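Local atomic coordinates of RimK domain protein ATP-grasp (Sphaerobacter thermophilus, PDB entry 5I47), a protein that probably binds ATP and a metal ion and is likely to act as an ATP-grasp ligase of the RimK and LysX kind. Residues B[38-43]-B[47-52]; B[80-85]-B[272-277]; B[28-33]-B[51-56]; B[181-186]-B[220-225]; B[105-110]-B[171-176]. All coordinates share one frame; numbering follows the deposited sequence.

Contact 1. Residues B[38-43]-B[47-52]; sequences AKLALS and PSAGDF
Leu40 meets Ala49 methyl to methyl, with Leu40 CD2 3.6 Å from Ala49 CB. This is the closest apolar touch between 38-43 and the returning loop 47-52. Leu40 CG stands anti to its carbonyl carbon (chi1 -73°), which carries the branch across to the loop. Two residues on, Leu42 divides its methyls: CD2 comes within 4.1 Å of Pro47 CB, the two side chains crossing at about a right angle, while Leu42 CD1 rests 3.9 Å from the carbonyl oxygen Ser48 O. At the turn itself Ser43 O comes within 2.9 Å of Pro47 N, which as a proline nitrogen has no hydrogen to share, and no hydrogen bond joins the two segments. They nonetheless run in nearly opposite directions, forming a reversal in the LysX-like preATP-grasp domain between strands 31-35 and 54-57. The returning arm is shaped by an ST turn, in which Gly50 N donates to Ser48 OG at 3.3 Å. Outward from the loop, Leu42 also packs on Leu68, Leu71 and Leu72 of helix 63-74. Were Leu42 cut back to alanine, its contacts with Pro47 and with these three leucines would probably be lost and a gap opened between loop and helix. Ala41 and Leu42 pair antiparallel with a strand of the second subunit, extending the sheet across the interface. There Leu42 packs on Phe113 of the second subunit, and Ala41 on Cys112 of the same neighbouring chain.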
# COMPACT_ATOMS: atom_id res chain seq x y z
N ALA B 38 -7.03 -2.78 17.95
CA ALA B 38 -8.36 -3.23 17.56
C ALA B 38 -9.46 -2.30 18.06
O ALA B 38 -10.56 -2.30 17.49
CB ALA B 38 -8.60 -4.65 18.08
N LYS B 39 -9.19 -1.51 19.09
CA LYS B 39 -10.18 -0.60 19.65
C LYS B 39 -9.97 0.84 19.21
O LYS B 39 -10.59 1.75 19.77
CB LYS B 39 -10.15 -0.68 21.18
CG LYS B 39 -8.91 -0.06 21.82
CD LYS B 39 -8.56 -0.72 23.16
CE LYS B 39 -7.24 -0.16 23.70
NZ LYS B 39 -6.68 -0.98 24.82
N LEU B 40 -9.10 1.08 18.22
CA LEU B 40 -8.75 2.42 17.79
C LEU B 40 -9.61 2.82 16.59
O LEU B 40 -9.48 2.24 15.51
CB LEU B 40 -7.26 2.51 17.45
CG LEU B 40 -6.30 2.48 18.64
CD1 LEU B 40 -4.86 2.52 18.17
CD2 LEU B 40 -6.59 3.65 19.56
N ALA B 41 -10.49 3.79 16.79
CA ALA B 41 -11.27 4.42 15.73
C ALA B 41 -10.82 5.88 15.64
O ALA B 41 -11.34 6.75 16.34
CB ALA B 41 -12.77 4.31 16.00
N LEU B 42 -9.85 6.14 14.77
CA LEU B 42 -9.20 7.43 14.68
C LEU B 42 -9.95 8.38 13.75
O LEU B 42 -10.51 7.96 12.73
CB LEU B 42 -7.75 7.28 14.20
CG LEU B 42 -6.66 7.05 15.25
CD1 LEU B 42 -6.99 5.88 16.16
CD2 LEU B 42 -5.32 6.84 14.58
N SER B 43 -9.94 9.66 14.11
CA SER B 43 -10.55 10.70 13.30
C SER B 43 -9.48 11.37 12.44
O SER B 43 -8.48 11.86 12.99
CB SER B 43 -11.23 11.74 14.19
OG SER B 43 -11.38 12.97 13.51
N PRO B 47 -6.31 12.91 14.60
CA PRO B 47 -6.11 11.54 15.07
C PRO B 47 -5.32 11.49 16.37
O PRO B 47 -4.36 12.23 16.57
CB PRO B 47 -5.34 10.87 13.92
CG PRO B 47 -4.65 12.00 13.24
CD PRO B 47 -5.53 13.21 13.38
N SER B 48 -5.75 10.59 17.26
CA SER B 48 -5.08 10.40 18.54
C SER B 48 -5.56 9.09 19.15
O SER B 48 -6.70 8.67 18.92
CB SER B 48 -5.35 11.57 19.50
OG SER B 48 -4.65 11.39 20.72
N ALA B 49 -4.68 8.46 19.92
CA ALA B 49 -5.01 7.24 20.65
C ALA B 49 -4.99 7.46 22.16
O ALA B 49 -4.93 6.49 22.92
CB ALA B 49 -4.05 6.12 20.26
N GLY B 50 -5.04 8.71 22.59
CA GLY B 50 -4.93 9.07 23.99
C GLY B 50 -3.73 9.95 24.25
O GLY B 50 -2.93 10.24 23.36
N ASP B 51 -3.61 10.38 25.50
CA ASP B 51 -2.50 11.23 25.91
C ASP B 51 -1.23 10.40 25.99
O ASP B 51 -1.05 9.61 26.92
CB ASP B 51 -2.82 11.90 27.25
CG ASP B 51 -1.76 12.91 27.66
OD1 ASP B 51 -1.11 13.49 26.77
OD2 ASP B 51 -1.58 13.11 28.88
N PHE B 52 -0.34 10.58 25.02
CA PHE B 52 0.92 9.85 24.97
C PHE B 52 1.99 10.73 24.37
O PHE B 52 1.73 11.48 23.42
CB PHE B 52 0.80 8.56 24.15
CG PHE B 52 -0.18 7.57 24.71
CD1 PHE B 52 0.19 6.73 25.74
CD2 PHE B 52 -1.46 7.48 24.19
CE1 PHE B 52 -0.71 5.82 26.26
CE2 PHE B 52 -2.36 6.57 24.70
CZ PHE B 52 -1.98 5.74 25.73

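Contact 2. Residues B[80-85]-B[272-277]; sequences VNRAAT and ADFVLG
Phe274, on the C-terminal helix 267-275, points its ring edge at Val80, on the outermost strand, within this chain, of the parallel sheet in the preATP-grasp domain. Both methyls of Val80 reach the same corner: CG1 and CG2 each lie 4.0 Å from Phe274 CE2, and CG1 sits near the ring plane. Val80 CG2 also approaches Val275 CG2, at 4.2 Å. With CG anti to the backbone N (chi1 -178°), Phe274 carries its ring out from the helix and toward the strand end. The contact therefore joins the Rossmann-like N-terminal sheet to the last helix, some 190 residues later. Beyond Val80 comes a cis peptide bond to Asn81, and then Arg82 at the N-cap position of helix 83-90. Its NH1 meets the same rim of the ring one atom on, 3.9 Å from Phe274 CZ and near the ring plane, with guanidinium and ring planes 81° apart. The main polar partner of this guanidinium is Thr232 O, bonded to NH2; the bond of NH2 to Thr85 OG1 is weak. With a serine instead of Phe274, Val80 is likely to lose most of its cover from the helix, and the Arg82 guanidinium its aromatic neighbour.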
# COMPACT_ATOMS: atom_id res chain seq x y z
N VAL B 80 7.23 4.85 16.78
CA VAL B 80 8.36 4.01 16.40
C VAL B 80 7.81 2.62 16.10
O VAL B 80 7.20 2.01 16.97
CB VAL B 80 9.43 3.97 17.49
CG1 VAL B 80 10.45 2.87 17.19
CG2 VAL B 80 10.11 5.32 17.62
N ASN B 81 8.01 2.12 14.88
CA ASN B 81 8.79 2.80 13.85
C ASN B 81 8.03 3.94 13.18
O ASN B 81 6.80 3.90 13.07
CB ASN B 81 9.23 1.79 12.79
CG ASN B 81 10.25 0.80 13.32
OD1 ASN B 81 11.41 1.15 13.55
ND2 ASN B 81 9.83 -0.45 13.50
N ARG B 82 8.77 4.95 12.75
CA ARG B 82 8.18 6.06 12.01
C ARG B 82 7.47 5.54 10.76
O ARG B 82 7.82 4.49 10.22
CB ARG B 82 9.25 7.08 11.63
CG ARG B 82 10.15 6.65 10.49
CD ARG B 82 11.27 7.66 10.27
NE ARG B 82 12.17 7.71 11.41
CZ ARG B 82 13.23 6.92 11.57
NH1 ARG B 82 13.99 7.03 12.65
NH2 ARG B 82 13.52 6.01 10.65
N ALA B 83 6.47 6.30 10.32
CA ALA B 83 5.58 5.83 9.25
C ALA B 83 6.36 5.36 8.03
O ALA B 83 6.11 4.28 7.49
CB ALA B 83 4.59 6.93 8.87
N ALA B 84 7.33 6.17 7.59
CA ALA B 84 8.07 5.85 6.37
C ALA B 84 8.84 4.54 6.51
O ALA B 84 8.90 3.75 5.56
CB ALA B 84 9.02 6.99 6.02
N THR B 85 9.45 4.31 7.68
CA THR B 85 10.13 3.04 7.91
C THR B 85 9.14 1.89 8.01
O THR B 85 9.35 0.82 7.43
CB THR B 85 10.98 3.14 9.18
OG1 THR B 85 12.00 4.13 8.99
CG2 THR B 85 11.64 1.81 9.49
N ALA B 272 13.80 1.77 24.66
CA ALA B 272 13.24 2.85 25.47
C ALA B 272 14.04 4.13 25.32
O ALA B 272 13.47 5.23 25.34
CB ALA B 272 13.19 2.43 26.94
N ASP B 273 15.37 4.02 25.16
CA ASP B 273 16.18 5.20 24.90
C ASP B 273 15.88 5.79 23.53
O ASP B 273 15.76 7.01 23.38
CB ASP B 273 17.67 4.86 25.02
CG ASP B 273 18.12 4.67 26.45
OD1 ASP B 273 17.51 5.28 27.36
OD2 ASP B 273 19.10 3.92 26.68
N PHE B 274 15.74 4.93 22.52
CA PHE B 274 15.46 5.42 21.17
C PHE B 274 14.10 6.10 21.09
O PHE B 274 13.92 7.01 20.28
CB PHE B 274 15.56 4.27 20.17
CG PHE B 274 15.33 4.69 18.74
CD1 PHE B 274 16.28 5.45 18.07
CD2 PHE B 274 14.18 4.33 18.07
CE1 PHE B 274 16.07 5.84 16.76
CE2 PHE B 274 13.97 4.71 16.75
CZ PHE B 274 14.92 5.47 16.10
N VAL B 275 13.14 5.68 21.92
CA VAL B 275 11.79 6.24 21.84
C VAL B 275 11.72 7.61 22.50
O VAL B 275 11.03 8.51 22.01
CB VAL B 275 10.78 5.25 22.46
CG1 VAL B 275 9.42 5.89 22.63
CG2 VAL B 275 10.66 4.00 21.60
N LEU B 276 12.44 7.81 23.60
CA LEU B 276 12.43 9.06 24.34
C LEU B 276 13.77 9.76 24.15
O LEU B 276 14.81 9.21 24.52
CB LEU B 276 12.17 8.82 25.83
CG LEU B 276 11.18 7.73 26.23
CD1 LEU B 276 11.64 7.05 27.51
CD2 LEU B 276 9.79 8.30 26.41
N GLY B 277 13.74 10.96 23.59
CA GLY B 277 14.97 11.71 23.39
C GLY B 277 14.77 13.19 23.16
O GLY B 277 14.44 13.61 22.04

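Contact 3. Residues B[28-33]-B[51-56]; sequences RGHEAV and DFVAAL
His30 and Val33 touch Val53 and Phe52 although strands 31-35 and 54-57, which these residues lie in or lead into, are not neighbours in the sheet: strand 6-10 runs between them, and no alpha carbons come closer than 9.2 Å (Val33 CA to Phe52 CA, and likewise His30 CA to Val53 CA). Side chains alone bridge that width, without a hydrogen bond. Val33 presents its branch point, CB, to the rim of the Phe52 ring, 4.0 Å from CE1 and near the ring plane. The ring reaches this far because Phe52 CG is anti to the carbonyl carbon (chi1 -62°), which swings it over the intervening strand. There it makes a cation-pi contact with Arg6, whose side chain also touches Val33, so both ends of the pair share one neighbour. The second touch is looser, an oblique approach of Val53 CG2 to His30 ND1 at 4.3 Å. His30 ND1 has a weak hydrogen bond to Ala5 O; the Val53 side chain also touches Ala5. His30 follows Gly29, the C-prime residue of a Schellman motif that ends helix 16-27, with His30 N bonded to Phe25 O. The contact thus spans the parallel sheet of order 31-35, 6-10, 54-57, 79-80 near the start of its strands. Helix 16-27 packs on Ala32 and Leu56, and helix 267-275 on Ala54 and Leu56.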
# COMPACT_ATOMS: atom_id res chain seq x y z
N ARG B 28 12.92 4.80 33.24
CA ARG B 28 13.25 6.09 32.65
C ARG B 28 12.16 7.14 32.89
O ARG B 28 12.18 8.19 32.24
CB ARG B 28 13.52 5.93 31.15
CG ARG B 28 14.83 5.22 30.87
CD ARG B 28 14.88 4.62 29.47
NE ARG B 28 16.14 3.91 29.24
CZ ARG B 28 16.40 2.69 29.68
NH1 ARG B 28 15.48 2.02 30.37
NH2 ARG B 28 17.57 2.12 29.42
N GLY B 29 11.23 6.88 33.80
CA GLY B 29 10.27 7.88 34.22
C GLY B 29 9.02 8.00 33.39
O GLY B 29 8.40 9.07 33.38
N HIS B 30 8.62 6.94 32.69
CA HIS B 30 7.43 6.98 31.85
C HIS B 30 6.61 5.71 32.05
O HIS B 30 7.17 4.62 32.19
CB HIS B 30 7.79 7.15 30.37
CG HIS B 30 8.37 8.49 30.04
ND1 HIS B 30 7.58 9.59 29.75
CD2 HIS B 30 9.65 8.91 29.95
CE1 HIS B 30 8.36 10.62 29.50
NE2 HIS B 30 9.62 10.24 29.61
N GLU B 31 5.29 5.86 32.07
CA GLU B 31 4.39 4.73 32.26
C GLU B 31 4.00 4.18 30.89
O GLU B 31 3.19 4.77 30.17
CB GLU B 31 3.16 5.15 33.05
CG GLU B 31 2.16 4.02 33.27
CD GLU B 31 0.76 4.53 33.55
OE1 GLU B 31 0.58 5.77 33.60
OE2 GLU B 31 -0.16 3.70 33.72
N ALA B 32 4.59 3.04 30.52
CA ALA B 32 4.18 2.36 29.31
C ALA B 32 2.80 1.74 29.51
O ALA B 32 2.48 1.25 30.60
CB ALA B 32 5.19 1.28 28.92
N VAL B 33 1.98 1.79 28.47
CA VAL B 33 0.58 1.37 28.55
C VAL B 33 0.27 0.53 27.32
O VAL B 33 0.58 0.92 26.19
CB VAL B 33 -0.37 2.58 28.63
CG1 VAL B 33 -1.82 2.12 28.51
CG2 VAL B 33 -0.15 3.36 29.91
N ASP B 51 -3.61 10.38 25.50
CA ASP B 51 -2.50 11.23 25.91
C ASP B 51 -1.23 10.40 25.99
O ASP B 51 -1.05 9.61 26.92
CB ASP B 51 -2.82 11.90 27.25
CG ASP B 51 -1.76 12.91 27.66
OD1 ASP B 51 -1.11 13.49 26.77
OD2 ASP B 51 -1.58 13.11 28.88
N PHE B 52 -0.34 10.58 25.02
CA PHE B 52 0.92 9.85 24.97
C PHE B 52 1.99 10.73 24.37
O PHE B 52 1.73 11.48 23.42
CB PHE B 52 0.80 8.56 24.15
CG PHE B 52 -0.18 7.57 24.71
CD1 PHE B 52 0.19 6.73 25.74
CD2 PHE B 52 -1.46 7.48 24.19
CE1 PHE B 52 -0.71 5.82 26.26
CE2 PHE B 52 -2.36 6.57 24.70
CZ PHE B 52 -1.98 5.74 25.73
N VAL B 53 3.20 10.64 24.92
CA VAL B 53 4.33 11.35 24.33
C VAL B 53 4.94 10.57 23.17
O VAL B 53 5.67 11.16 22.36
CB VAL B 53 5.39 11.64 25.40
CG1 VAL B 53 4.74 12.28 26.62
CG2 VAL B 53 6.13 10.36 25.79
N ALA B 54 4.65 9.28 23.07
CA ALA B 54 5.17 8.44 21.99
C ALA B 54 4.37 7.15 21.93
O ALA B 54 3.72 6.76 22.91
CB ALA B 54 6.66 8.14 22.18
N ALA B 55 4.41 6.50 20.77
CA ALA B 55 3.83 5.19 20.58
C ALA B 55 4.89 4.26 20.00
O ALA B 55 5.72 4.68 19.19
CB ALA B 55 2.61 5.23 19.65
N LEU B 56 4.86 3.00 20.43
CA LEU B 56 5.82 2.00 19.97
C LEU B 56 5.04 0.82 19.41
O LEU B 56 4.36 0.11 20.16
CB LEU B 56 6.76 1.57 21.10
CG LEU B 56 7.75 0.44 20.81
CD1 LEU B 56 8.67 0.80 19.66
CD2 LEU B 56 8.55 0.14 22.07

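Contact 4. Residues B[181-186]-B[220-225]; sequences VRLVVA and TALAER
Leu183 and Ala223 make the closest touch between segments 181-186 and 220-225, strand against helix, with the methyl Leu183 CD1 3.8 Å from Ala223 CB. Followed from its start, the strand first has Val181 touching the same helix 216-230 one turn earlier, at Leu219. Arg182 turns to the other face of the sheet, where its guanidinium has a salt bridge to Glu194, a hydrogen bond to Asp256 O and a cation-pi contact with Tyr209. Leu183 then returns to the helix face. Its CG is anti to the carbonyl carbon (chi1 -52°), and the branch CD1 leads: besides the Ala223 methyl it comes within 4.0 Å of Ala223 CA and 4.3 Å of Leu222 CD2. The small alanine lets the leucine branch come right down to the helix backbone. Leu183 also packs on Leu219 and on Val239 of the neighbouring strand 235-241. Val184 lies on the far face against Leu254, and Val185 again points to the helix, touching Ile227 a turn beyond Ala223. This is one helix laid against the five-stranded antiparallel sheet of the RimK-like ATP-grasp domain, in which strand 180-187 is flanked by 190-196 and 235-241. All three residues in touch are buried and wholly apolar in their side chains, so dispersion and exclusion of water hold helix to sheet here, while the charge of Arg182 is dealt with by partners on the opposite face.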
# COMPACT_ATOMS: atom_id res chain seq x y z
N VAL B 181 21.02 -15.64 9.16
CA VAL B 181 21.42 -14.58 10.07
C VAL B 181 20.29 -13.57 10.22
O VAL B 181 19.52 -13.31 9.29
CB VAL B 181 22.72 -13.91 9.58
CG1 VAL B 181 23.06 -12.68 10.39
CG2 VAL B 181 23.87 -14.91 9.63
N ARG B 182 20.19 -12.99 11.42
CA ARG B 182 19.19 -11.98 11.75
C ARG B 182 19.89 -10.82 12.44
O ARG B 182 20.39 -10.98 13.56
CB ARG B 182 18.10 -12.57 12.63
CG ARG B 182 17.09 -11.57 13.15
CD ARG B 182 16.60 -12.00 14.53
NE ARG B 182 15.30 -11.43 14.85
CZ ARG B 182 14.79 -11.38 16.07
NH1 ARG B 182 15.48 -11.86 17.10
NH2 ARG B 182 13.59 -10.85 16.27
N LEU B 183 19.95 -9.67 11.78
CA LEU B 183 20.60 -8.47 12.32
C LEU B 183 19.57 -7.68 13.11
O LEU B 183 18.61 -7.14 12.53
CB LEU B 183 21.20 -7.62 11.20
CG LEU B 183 22.13 -8.27 10.18
CD1 LEU B 183 22.50 -7.26 9.10
CD2 LEU B 183 23.37 -8.82 10.85
N VAL B 184 19.77 -7.58 14.42
CA VAL B 184 18.82 -6.90 15.30
C VAL B 184 19.26 -5.45 15.47
O VAL B 184 20.32 -5.17 16.04
CB VAL B 184 18.72 -7.60 16.66
CG1 VAL B 184 17.85 -6.79 17.61
CG2 VAL B 184 18.16 -9.01 16.49
N VAL B 185 18.43 -4.52 15.00
CA VAL B 185 18.66 -3.09 15.17
C VAL B 185 17.67 -2.59 16.21
O VAL B 185 16.45 -2.60 15.97
CB VAL B 185 18.51 -2.33 13.84
CG1 VAL B 185 18.78 -0.85 14.05
CG2 VAL B 185 19.46 -2.92 12.80
N ALA B 186 18.18 -2.18 17.36
CA ALA B 186 17.35 -1.72 18.47
C ALA B 186 17.48 -0.21 18.61
O ALA B 186 18.04 0.32 19.57
CB ALA B 186 17.74 -2.44 19.77
N THR B 220 28.40 -6.75 10.82
CA THR B 220 28.28 -5.46 11.49
C THR B 220 28.40 -4.32 10.48
O THR B 220 27.65 -3.34 10.56
CB THR B 220 29.34 -5.33 12.58
OG1 THR B 220 29.09 -6.31 13.60
CG2 THR B 220 29.31 -3.94 13.20
N ALA B 221 29.33 -4.44 9.53
CA ALA B 221 29.46 -3.42 8.50
C ALA B 221 28.20 -3.33 7.65
O ALA B 221 27.76 -2.22 7.30
CB ALA B 221 30.68 -3.72 7.62
N LEU B 222 27.59 -4.47 7.33
CA LEU B 222 26.34 -4.47 6.57
C LEU B 222 25.22 -3.80 7.36
O LEU B 222 24.48 -2.97 6.82
CB LEU B 222 25.97 -5.90 6.19
CG LEU B 222 24.69 -6.12 5.37
CD1 LEU B 222 24.80 -5.43 4.02
CD2 LEU B 222 24.40 -7.60 5.21
N ALA B 223 25.09 -4.15 8.65
CA ALA B 223 24.05 -3.54 9.47
C ALA B 223 24.24 -2.03 9.60
O ALA B 223 23.26 -1.29 9.69
CB ALA B 223 24.01 -4.19 10.85
N GLU B 224 25.50 -1.58 9.62
CA GLU B 224 25.75 -0.15 9.76
C GLU B 224 25.39 0.61 8.49
O GLU B 224 24.92 1.75 8.57
CB GLU B 224 27.21 0.09 10.14
CG GLU B 224 27.51 -0.32 11.58
CD GLU B 224 28.97 -0.19 11.95
OE1 GLU B 224 29.80 0.09 11.06
OE2 GLU B 224 29.29 -0.38 13.14
N ARG B 225 25.59 0.00 7.32
CA ARG B 225 25.12 0.63 6.09
C ARG B 225 23.60 0.65 6.04
O ARG B 225 23.00 1.64 5.58
CB ARG B 225 25.67 -0.11 4.87
CG ARG B 225 27.16 -0.02 4.70
CD ARG B 225 27.54 -0.55 3.34
NE ARG B 225 26.87 0.20 2.28
CZ ARG B 225 26.61 -0.28 1.07
NH1 ARG B 225 26.96 -1.52 0.76
NH2 ARG B 225 26.00 0.48 0.17

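Contact 5. Residues B[105-110]-B[171-176]; sequences PVPETR and QFIPAR
Glu108 and Gln171 are joined by the one direct hydrogen bond across the contact: Gln171 N donates to Glu108 O at 2.8 Å, almost straight (171°) and nearly in line with the C=O bond. It belongs to the antiparallel pairing of strands 109-112 and 167-171 in the four-stranded sheet of the RimK-like ATP-grasp domain, where 109-112 is the outermost strand within this chain. A water also links Glu108 N to the Gln171 side chain, though its approach to OE1 is doubtfully short. Van der Waals touches are few. Pro107 CB lies 3.7 Å from the carbonyl oxygen Gln171 O and makes an apolar contact with Ile173 CD1 at 4.2 Å, while Glu108 CB and Gln171 CB meet alongside at 4.1 Å. Charged and hydroxyl groups brace the first segment from within. Arg110 grips a single carboxylate oxygen end-on, with NH2 2.7 Å and NH1 2.8 Å from Glu108 OE2, on the side away from the other oxygen. The bend at Glu108 chi2 (69°) folds the carboxylate back to that position, and NH2 has a second partner in Glu124. Thr109 OG1 donates to Pro107 O at 2.8 Å from above the carbonyl plane. A glycerol, probably from the crystallisation liquor, bonds to Thr109 N. Register between the segments thus rests on one strong backbone bond, whereas Glu108 OE2 is engaged by Arg110 of its own segment, whose two N-H groups are likely to stabilise its negative charge.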
# COMPACT_ATOMS: atom_id res chain seq x y z
N PRO B 105 23.06 -5.66 -1.46
CA PRO B 105 22.74 -6.87 -2.23
C PRO B 105 21.42 -7.50 -1.80
O PRO B 105 21.15 -7.65 -0.60
CB PRO B 105 23.93 -7.80 -1.94
CG PRO B 105 24.49 -7.30 -0.65
CD PRO B 105 24.30 -5.82 -0.67
N VAL B 106 20.61 -7.85 -2.79
CA VAL B 106 19.34 -8.54 -2.59
C VAL B 106 19.23 -9.66 -3.62
O VAL B 106 19.93 -9.64 -4.64
CB VAL B 106 18.14 -7.58 -2.73
CG1 VAL B 106 18.11 -6.59 -1.57
CG2 VAL B 106 18.20 -6.84 -4.05
N PRO B 107 18.39 -10.66 -3.36
CA PRO B 107 18.26 -11.76 -4.32
C PRO B 107 17.66 -11.28 -5.63
O PRO B 107 16.96 -10.27 -5.70
CB PRO B 107 17.32 -12.74 -3.62
CG PRO B 107 17.40 -12.40 -2.19
CD PRO B 107 17.61 -10.92 -2.14
N GLU B 108 17.98 -12.02 -6.69
CA GLU B 108 17.41 -11.73 -8.00
C GLU B 108 15.89 -11.79 -7.91
O GLU B 108 15.32 -12.76 -7.40
CB GLU B 108 17.93 -12.73 -9.03
CG GLU B 108 17.65 -12.35 -10.47
CD GLU B 108 18.45 -11.13 -10.91
OE1 GLU B 108 19.49 -10.84 -10.30
OE2 GLU B 108 18.02 -10.46 -11.88
N THR B 109 15.23 -10.74 -8.39
CA THR B 109 13.79 -10.59 -8.19
C THR B 109 13.14 -10.10 -9.48
O THR B 109 13.74 -9.35 -10.24
CB THR B 109 13.49 -9.61 -7.04
OG1 THR B 109 14.16 -10.06 -5.86
CG2 THR B 109 11.99 -9.54 -6.77
N ARG B 110 11.92 -10.56 -9.71
CA ARG B 110 11.07 -10.06 -10.78
C ARG B 110 9.71 -9.67 -10.21
O ARG B 110 9.16 -10.38 -9.36
CB ARG B 110 10.88 -11.09 -11.90
CG ARG B 110 12.14 -11.42 -12.67
CD ARG B 110 12.73 -10.18 -13.32
NE ARG B 110 14.02 -10.46 -13.95
CZ ARG B 110 15.17 -10.54 -13.28
NH1 ARG B 110 15.20 -10.37 -11.97
NH2 ARG B 110 16.29 -10.81 -13.93
N GLN B 171 14.59 -15.28 -6.42
CA GLN B 171 15.47 -16.44 -6.34
C GLN B 171 15.65 -16.88 -4.90
O GLN B 171 15.74 -16.06 -3.98
CB GLN B 171 16.83 -16.11 -6.97
CG GLN B 171 17.86 -17.22 -6.84
CD GLN B 171 19.05 -17.00 -7.75
OE1 GLN B 171 20.05 -16.40 -7.36
NE2 GLN B 171 18.95 -17.50 -8.98
N PHE B 172 15.68 -18.19 -4.69
CA PHE B 172 15.86 -18.77 -3.37
C PHE B 172 17.33 -19.09 -3.14
O PHE B 172 17.95 -19.80 -3.94
CB PHE B 172 15.01 -20.03 -3.20
CG PHE B 172 15.01 -20.56 -1.80
CD1 PHE B 172 14.26 -19.94 -0.81
CD2 PHE B 172 15.75 -21.68 -1.46
CE1 PHE B 172 14.25 -20.42 0.49
CE2 PHE B 172 15.74 -22.17 -0.16
CZ PHE B 172 14.99 -21.53 0.81
N ILE B 173 17.87 -18.58 -2.04
CA ILE B 173 19.26 -18.85 -1.67
C ILE B 173 19.25 -19.68 -0.39
O ILE B 173 19.10 -19.12 0.71
CB ILE B 173 20.05 -17.54 -1.49
CG1 ILE B 173 19.76 -16.59 -2.66
CG2 ILE B 173 21.54 -17.83 -1.38
CD1 ILE B 173 20.46 -15.26 -2.55
N PRO B 174 19.40 -21.00 -0.47
CA PRO B 174 19.27 -21.83 0.74
C PRO B 174 20.44 -21.63 1.69
O PRO B 174 21.59 -21.47 1.26
CB PRO B 174 19.23 -23.26 0.18
CG PRO B 174 19.98 -23.17 -1.10
CD PRO B 174 19.68 -21.81 -1.67
N ALA B 175 20.14 -21.64 2.98
CA ALA B 175 21.14 -21.43 4.02
C ALA B 175 21.23 -22.66 4.90
O ALA B 175 20.22 -23.32 5.19
CB ALA B 175 20.80 -20.20 4.86
N ARG B 176 22.45 -22.98 5.34
CA ARG B 176 22.69 -24.14 6.20
C ARG B 176 22.32 -23.87 7.65
O ARG B 176 23.08 -24.20 8.56
CB ARG B 176 24.15 -24.58 6.09
O HOH W 1 19.89 -14.30 -6.21

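From the N terminus, contact 3 opens first at 28-33 and closes at 51-56, spanning the parallel sheet. Contact 1 lies within that loop, shares Asp51 and Phe52 with its end, and closes the short reversal 38-52 at the dimer interface. Contact 2 then closes the longest loop, from 80-85 to 272-277, tying the preATP-grasp sheet to the C-terminal helix; it meets contact 3 through the Asp273 to Arg28 salt bridge and Val275 against Ala54. Nested inside are contact 5 and, after it, contact 4, joining strand ends and then helix to sheet in the ATP-grasp domain. Contacts 1 and 5, centres 40 Å apart, converge across subunits: Ser43 packs on Arg110 of the second subunit.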